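Local coordinates for protein carbohydrate kinase, FGGY (PDB 3IFR) that probably phosphorylates D-xylulose at the expense of ATP, as a bacterial xylulose kinase of the FGGY carbohydrate kinase family, at residues A332-G337 / R372-R377; V342-F347 / R483-L488. All coordinates share one frame; numbering follows the deposited sequence.

Contact 1 (A332-G337 / R372-R377); sequences AEVPAG and RGHLWR
With chi1 at 177° and the chain extended from CG to NE, the Arg377 side chain reaches from its helix to the loop at Val334–Ala336, while chi1 of 174° at Val334 sets CG1 opposite the backbone N and brings it over the His374 ring. This methyl stands 3.7 Å from the centroid of the imidazole of His374 and 16° off its normal, which is the geometry of a CH-pi contact; CD2 of His374 is the nearest ring atom to Val334 CG1, at 3.6 Å. The other methyl, Val334 CG2, rests on backbone, 3.9 Å from the carbonyl carbon of Gly373. A beta carbon at Gly373 would point into this methyl, so the bare backbone lets the valine settle close to the helix. The loop leads from helix 322-332 toward strand 342-344 in the C-terminal FGGY domain, of the actin-like ATPase clan, and here it passes across the first turns of helix 372-397. Carbonyl O of Val334 lies 3.1 Å above the guanidinium plane of Arg377, offset toward its rim. Its 3.3 Å approach to NH1 of Arg377 has too poor an angle for a hydrogen bond. Each of its three nitrogens has a partner elsewhere: NE forms a salt bridge with Glu381, NH1 bonds to Ala331 O and NH2 to Tyr478 OH. A methionine in place of Arg377 would probably leave Glu381 without its cationic mate and Ala331 O without this donor. The His374 ring is likewise fixed at both nitrogens, ND1 by Thr371 and NE2 by Asp339, which holds its face under the valine methyl.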
# COMPACT_ATOMS: atom_id res chain seq x y z
N ALA A 332 20.04 16.19 15.77
CA ALA A 332 20.04 17.64 15.52
C ALA A 332 21.41 18.29 15.69
O ALA A 332 21.78 19.10 14.87
CB ALA A 332 19.01 18.35 16.40
N GLU A 333 22.15 17.95 16.75
CA GLU A 333 23.44 18.59 17.03
C GLU A 333 24.60 17.99 16.23
O GLU A 333 25.77 18.22 16.51
CB GLU A 333 23.73 18.55 18.56
CG GLU A 333 25.26 18.60 18.99
CD GLU A 333 25.73 19.96 19.62
OE1 GLU A 333 25.74 20.05 20.89
OE2 GLU A 333 26.12 20.90 18.86
N VAL A 334 24.27 17.21 15.21
CA VAL A 334 25.27 16.45 14.48
C VAL A 334 25.22 16.87 13.02
O VAL A 334 24.14 17.04 12.46
CB VAL A 334 24.98 14.92 14.61
CG1 VAL A 334 25.92 14.11 13.75
CG2 VAL A 334 25.06 14.47 16.06
N PRO A 335 26.38 17.06 12.40
CA PRO A 335 26.37 17.57 11.03
C PRO A 335 25.75 16.58 10.07
O PRO A 335 25.84 15.40 10.29
CB PRO A 335 27.86 17.68 10.68
CG PRO A 335 28.59 17.52 11.95
CD PRO A 335 27.73 16.80 12.91
N ALA A 336 25.12 17.09 9.03
CA ALA A 336 24.71 16.30 7.88
C ALA A 336 25.82 15.36 7.44
O ALA A 336 26.95 15.80 7.28
CB ALA A 336 24.36 17.24 6.72
N GLY A 337 25.51 14.08 7.22
CA GLY A 337 26.52 13.10 6.83
C GLY A 337 27.11 12.38 8.03
O GLY A 337 27.83 11.40 7.89
N ARG A 372 25.65 8.50 20.17
CA ARG A 372 24.36 7.94 19.78
C ARG A 372 23.63 8.81 18.73
O ARG A 372 22.91 8.30 17.86
CB ARG A 372 23.49 7.60 20.99
CG ARG A 372 23.04 8.79 21.77
CD ARG A 372 22.40 8.36 23.10
NE ARG A 372 23.43 7.90 24.01
CZ ARG A 372 23.67 6.63 24.30
NH1 ARG A 372 22.92 5.65 23.77
NH2 ARG A 372 24.67 6.34 25.13
N GLY A 373 23.88 10.10 18.76
CA GLY A 373 23.33 11.03 17.78
C GLY A 373 23.78 10.75 16.36
O GLY A 373 22.97 10.78 15.46
N HIS A 374 25.07 10.47 16.16
CA HIS A 374 25.59 10.09 14.87
C HIS A 374 24.94 8.81 14.38
O HIS A 374 24.58 8.70 13.20
CB HIS A 374 27.08 9.84 14.94
CG HIS A 374 27.90 11.07 15.09
ND1 HIS A 374 28.12 11.67 16.31
CD2 HIS A 374 28.60 11.78 14.18
CE1 HIS A 374 28.91 12.71 16.14
NE2 HIS A 374 29.22 12.81 14.87
N LEU A 375 24.81 7.82 15.26
CA LEU A 375 24.21 6.56 14.84
C LEU A 375 22.77 6.75 14.39
O LEU A 375 22.36 6.25 13.34
CB LEU A 375 24.27 5.47 15.94
CG LEU A 375 25.53 4.61 16.13
CD1 LEU A 375 25.20 3.15 16.44
CD2 LEU A 375 26.37 4.65 14.92
N TRP A 376 22.00 7.44 15.23
CA TRP A 376 20.62 7.76 14.91
C TRP A 376 20.52 8.53 13.58
O TRP A 376 19.69 8.23 12.71
CB TRP A 376 20.02 8.60 16.03
CG TRP A 376 18.55 8.80 15.90
CD1 TRP A 376 17.91 9.97 15.69
CD2 TRP A 376 17.52 7.79 16.00
NE1 TRP A 376 16.55 9.78 15.66
CE2 TRP A 376 16.29 8.44 15.85
CE3 TRP A 376 17.53 6.41 16.20
CZ2 TRP A 376 15.07 7.76 15.86
CZ3 TRP A 376 16.33 5.73 16.23
CH2 TRP A 376 15.11 6.40 16.07
N ARG A 377 21.39 9.51 13.43
CA ARG A 377 21.38 10.35 12.25
C ARG A 377 21.68 9.56 11.00
O ARG A 377 20.97 9.67 10.00
CB ARG A 377 22.40 11.48 12.38
CG ARG A 377 22.45 12.32 11.11
CD ARG A 377 22.81 13.74 11.41
NE ARG A 377 22.47 14.57 10.27
CZ ARG A 377 21.70 15.65 10.33
NH1 ARG A 377 21.18 16.06 11.49
NH2 ARG A 377 21.45 16.32 9.21

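Contact 2 (V342-F347 / R483-L488); sequences VCLPYF and RDFSAL
Phe485 enters beside the strand with its ring edge leading: Cys343 O lies in the plane of that ring, 3.7 Å from CD1 of Phe485, and Pro345 CD also sits near the plane, 3.8 Å from Phe485 CE1. The proline therefore meets the rim of the aromatic ring, the two side chains being nearly perpendicular. Chi1 of 166° at Phe485 puts CG opposite the backbone N and carries the ring along the strand toward Tyr346, whose OH comes within 3.1 Å of Phe485 CZ. That approach is oblique to both rings, and it is the hydroxyl oxygen that comes close, since the nearest ring carbons, CZ of Tyr346 and CZ of Phe485, are 4.2 Å apart. Strand 342-344 pairs with strand 362-364 in a two-stranded antiparallel sheet of the C-terminal FGGY domain, and the C-terminal helix 475-496 runs past it at 51° with the short axes 8.4 Å apart. Leu385 of helix 372-397 also packs on Phe485. Leu344 divides its branches between two helix residues: CD1 reaches CG of Leu488 at 3.6 Å, whereas CD2 goes to Phe485, 3.7 Å from its backbone O and slightly farther from its ring. Leu488 is shared in turn, since its CD2 also meets CG1 of Val342 at 3.6 Å, where the two side chains run alongside each other, pointing opposite ways. No hydrogen bond joins the segments; Val342 and Leu344 spend backbone bonds on Thr364 and Thr362 of the partner strand.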
# COMPACT_ATOMS: atom_id res chain seq x y z
N VAL A 342 28.32 5.82 7.34
CA VAL A 342 27.48 5.46 6.21
C VAL A 342 26.71 4.22 6.59
O VAL A 342 27.31 3.23 6.95
CB VAL A 342 28.32 5.12 4.96
CG1 VAL A 342 27.40 4.94 3.76
CG2 VAL A 342 29.33 6.20 4.69
N CYS A 343 25.39 4.28 6.49
CA CYS A 343 24.54 3.14 6.83
C CYS A 343 23.75 2.56 5.62
O CYS A 343 23.16 3.30 4.82
CB CYS A 343 23.61 3.53 7.98
SG CYS A 343 22.15 2.52 8.24
N LEU A 344 23.77 1.23 5.47
CA LEU A 344 22.82 0.55 4.61
C LEU A 344 21.69 0.03 5.47
O LEU A 344 21.92 -0.75 6.40
CB LEU A 344 23.50 -0.62 3.92
CG LEU A 344 24.65 -0.23 3.01
CD1 LEU A 344 25.36 -1.47 2.56
CD2 LEU A 344 24.14 0.59 1.80
N PRO A 345 20.45 0.42 5.16
CA PRO A 345 19.32 0.13 6.05
C PRO A 345 18.52 -1.11 5.67
O PRO A 345 17.30 -1.07 5.77
CB PRO A 345 18.41 1.34 5.85
CG PRO A 345 18.84 1.93 4.47
CD PRO A 345 20.03 1.19 3.97
N TYR A 346 19.18 -2.19 5.26
CA TYR A 346 18.47 -3.40 4.83
C TYR A 346 18.38 -4.54 5.88
O TYR A 346 18.92 -5.65 5.68
CB TYR A 346 19.05 -3.86 3.49
CG TYR A 346 19.30 -2.71 2.51
CD1 TYR A 346 18.28 -1.81 2.20
CD2 TYR A 346 20.54 -2.54 1.91
CE1 TYR A 346 18.50 -0.77 1.32
CE2 TYR A 346 20.77 -1.49 1.04
CZ TYR A 346 19.75 -0.61 0.74
OH TYR A 346 19.98 0.43 -0.14
N PHE A 347 17.66 -4.27 6.96
CA PHE A 347 17.55 -5.19 8.09
C PHE A 347 16.68 -6.44 7.85
O PHE A 347 16.85 -7.46 8.54
CB PHE A 347 17.08 -4.42 9.32
CG PHE A 347 17.95 -3.23 9.64
CD1 PHE A 347 19.16 -3.40 10.33
CD2 PHE A 347 17.58 -1.96 9.25
CE1 PHE A 347 19.97 -2.32 10.63
CE2 PHE A 347 18.38 -0.87 9.54
CZ PHE A 347 19.58 -1.04 10.23
N ARG A 483 26.28 9.09 -3.13
CA ARG A 483 27.31 8.40 -3.89
C ARG A 483 27.95 7.33 -2.98
O ARG A 483 28.11 6.17 -3.38
CB ARG A 483 28.30 9.41 -4.46
CG ARG A 483 29.75 8.96 -4.62
CD ARG A 483 30.70 10.16 -4.92
NE ARG A 483 32.09 9.91 -4.48
CZ ARG A 483 32.55 10.10 -3.23
NH1 ARG A 483 31.74 10.56 -2.27
NH2 ARG A 483 33.83 9.84 -2.94
N ASP A 484 28.25 7.70 -1.73
CA ASP A 484 28.80 6.70 -0.80
C ASP A 484 27.88 5.50 -0.53
O ASP A 484 28.31 4.37 -0.57
CB ASP A 484 29.17 7.33 0.53
CG ASP A 484 30.43 8.14 0.42
OD1 ASP A 484 30.91 8.33 -0.72
OD2 ASP A 484 30.93 8.56 1.48
N PHE A 485 26.62 5.77 -0.23
CA PHE A 485 25.62 4.78 0.05
C PHE A 485 25.57 3.77 -1.11
O PHE A 485 25.62 2.55 -0.91
CB PHE A 485 24.33 5.58 0.20
CG PHE A 485 23.08 4.78 0.18
CD1 PHE A 485 22.55 4.28 1.35
CD2 PHE A 485 22.37 4.65 -1.00
CE1 PHE A 485 21.38 3.59 1.33
CE2 PHE A 485 21.18 3.95 -1.03
CZ PHE A 485 20.68 3.41 0.13
N SER A 486 25.49 4.30 -2.31
CA SER A 486 25.47 3.50 -3.52
C SER A 486 26.71 2.64 -3.69
O SER A 486 26.61 1.50 -4.07
CB SER A 486 25.34 4.41 -4.75
OG SER A 486 23.97 4.64 -4.99
N ALA A 487 27.87 3.23 -3.45
CA ALA A 487 29.12 2.52 -3.57
C ALA A 487 29.33 1.54 -2.41
O ALA A 487 30.03 0.52 -2.57
CB ALA A 487 30.27 3.51 -3.66
N LEU A 488 28.74 1.83 -1.25
CA LEU A 488 28.82 0.89 -0.13
C LEU A 488 28.14 -0.42 -0.57
O LEU A 488 28.74 -1.48 -0.54
CB LEU A 488 28.20 1.45 1.14
CG LEU A 488 28.35 0.55 2.38
CD1 LEU A 488 29.75 -0.08 2.51
CD2 LEU A 488 27.98 1.34 3.64

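Overall arrangement
The two contacts lie on the same side of the molecule's centre, their own centres 16 Å apart and their nearest atoms about 6 Å apart, without touching. Their segments alternate in sequence, and the loop of contact 1 leads into the strand of contact 2. Both draw on the same two helices: 372-397 carries one side of contact 1 and adds Leu385 to contact 2, while 475-496 forms one side of contact 2 and supplies Tyr478 to contact 1. Contact 1 is only partly buried and mixes apolar packing with a charged group bonded outside its segments; contact 2, buried among its touching residues, is mainly apolar. Neither has a hydrogen bond between its segments.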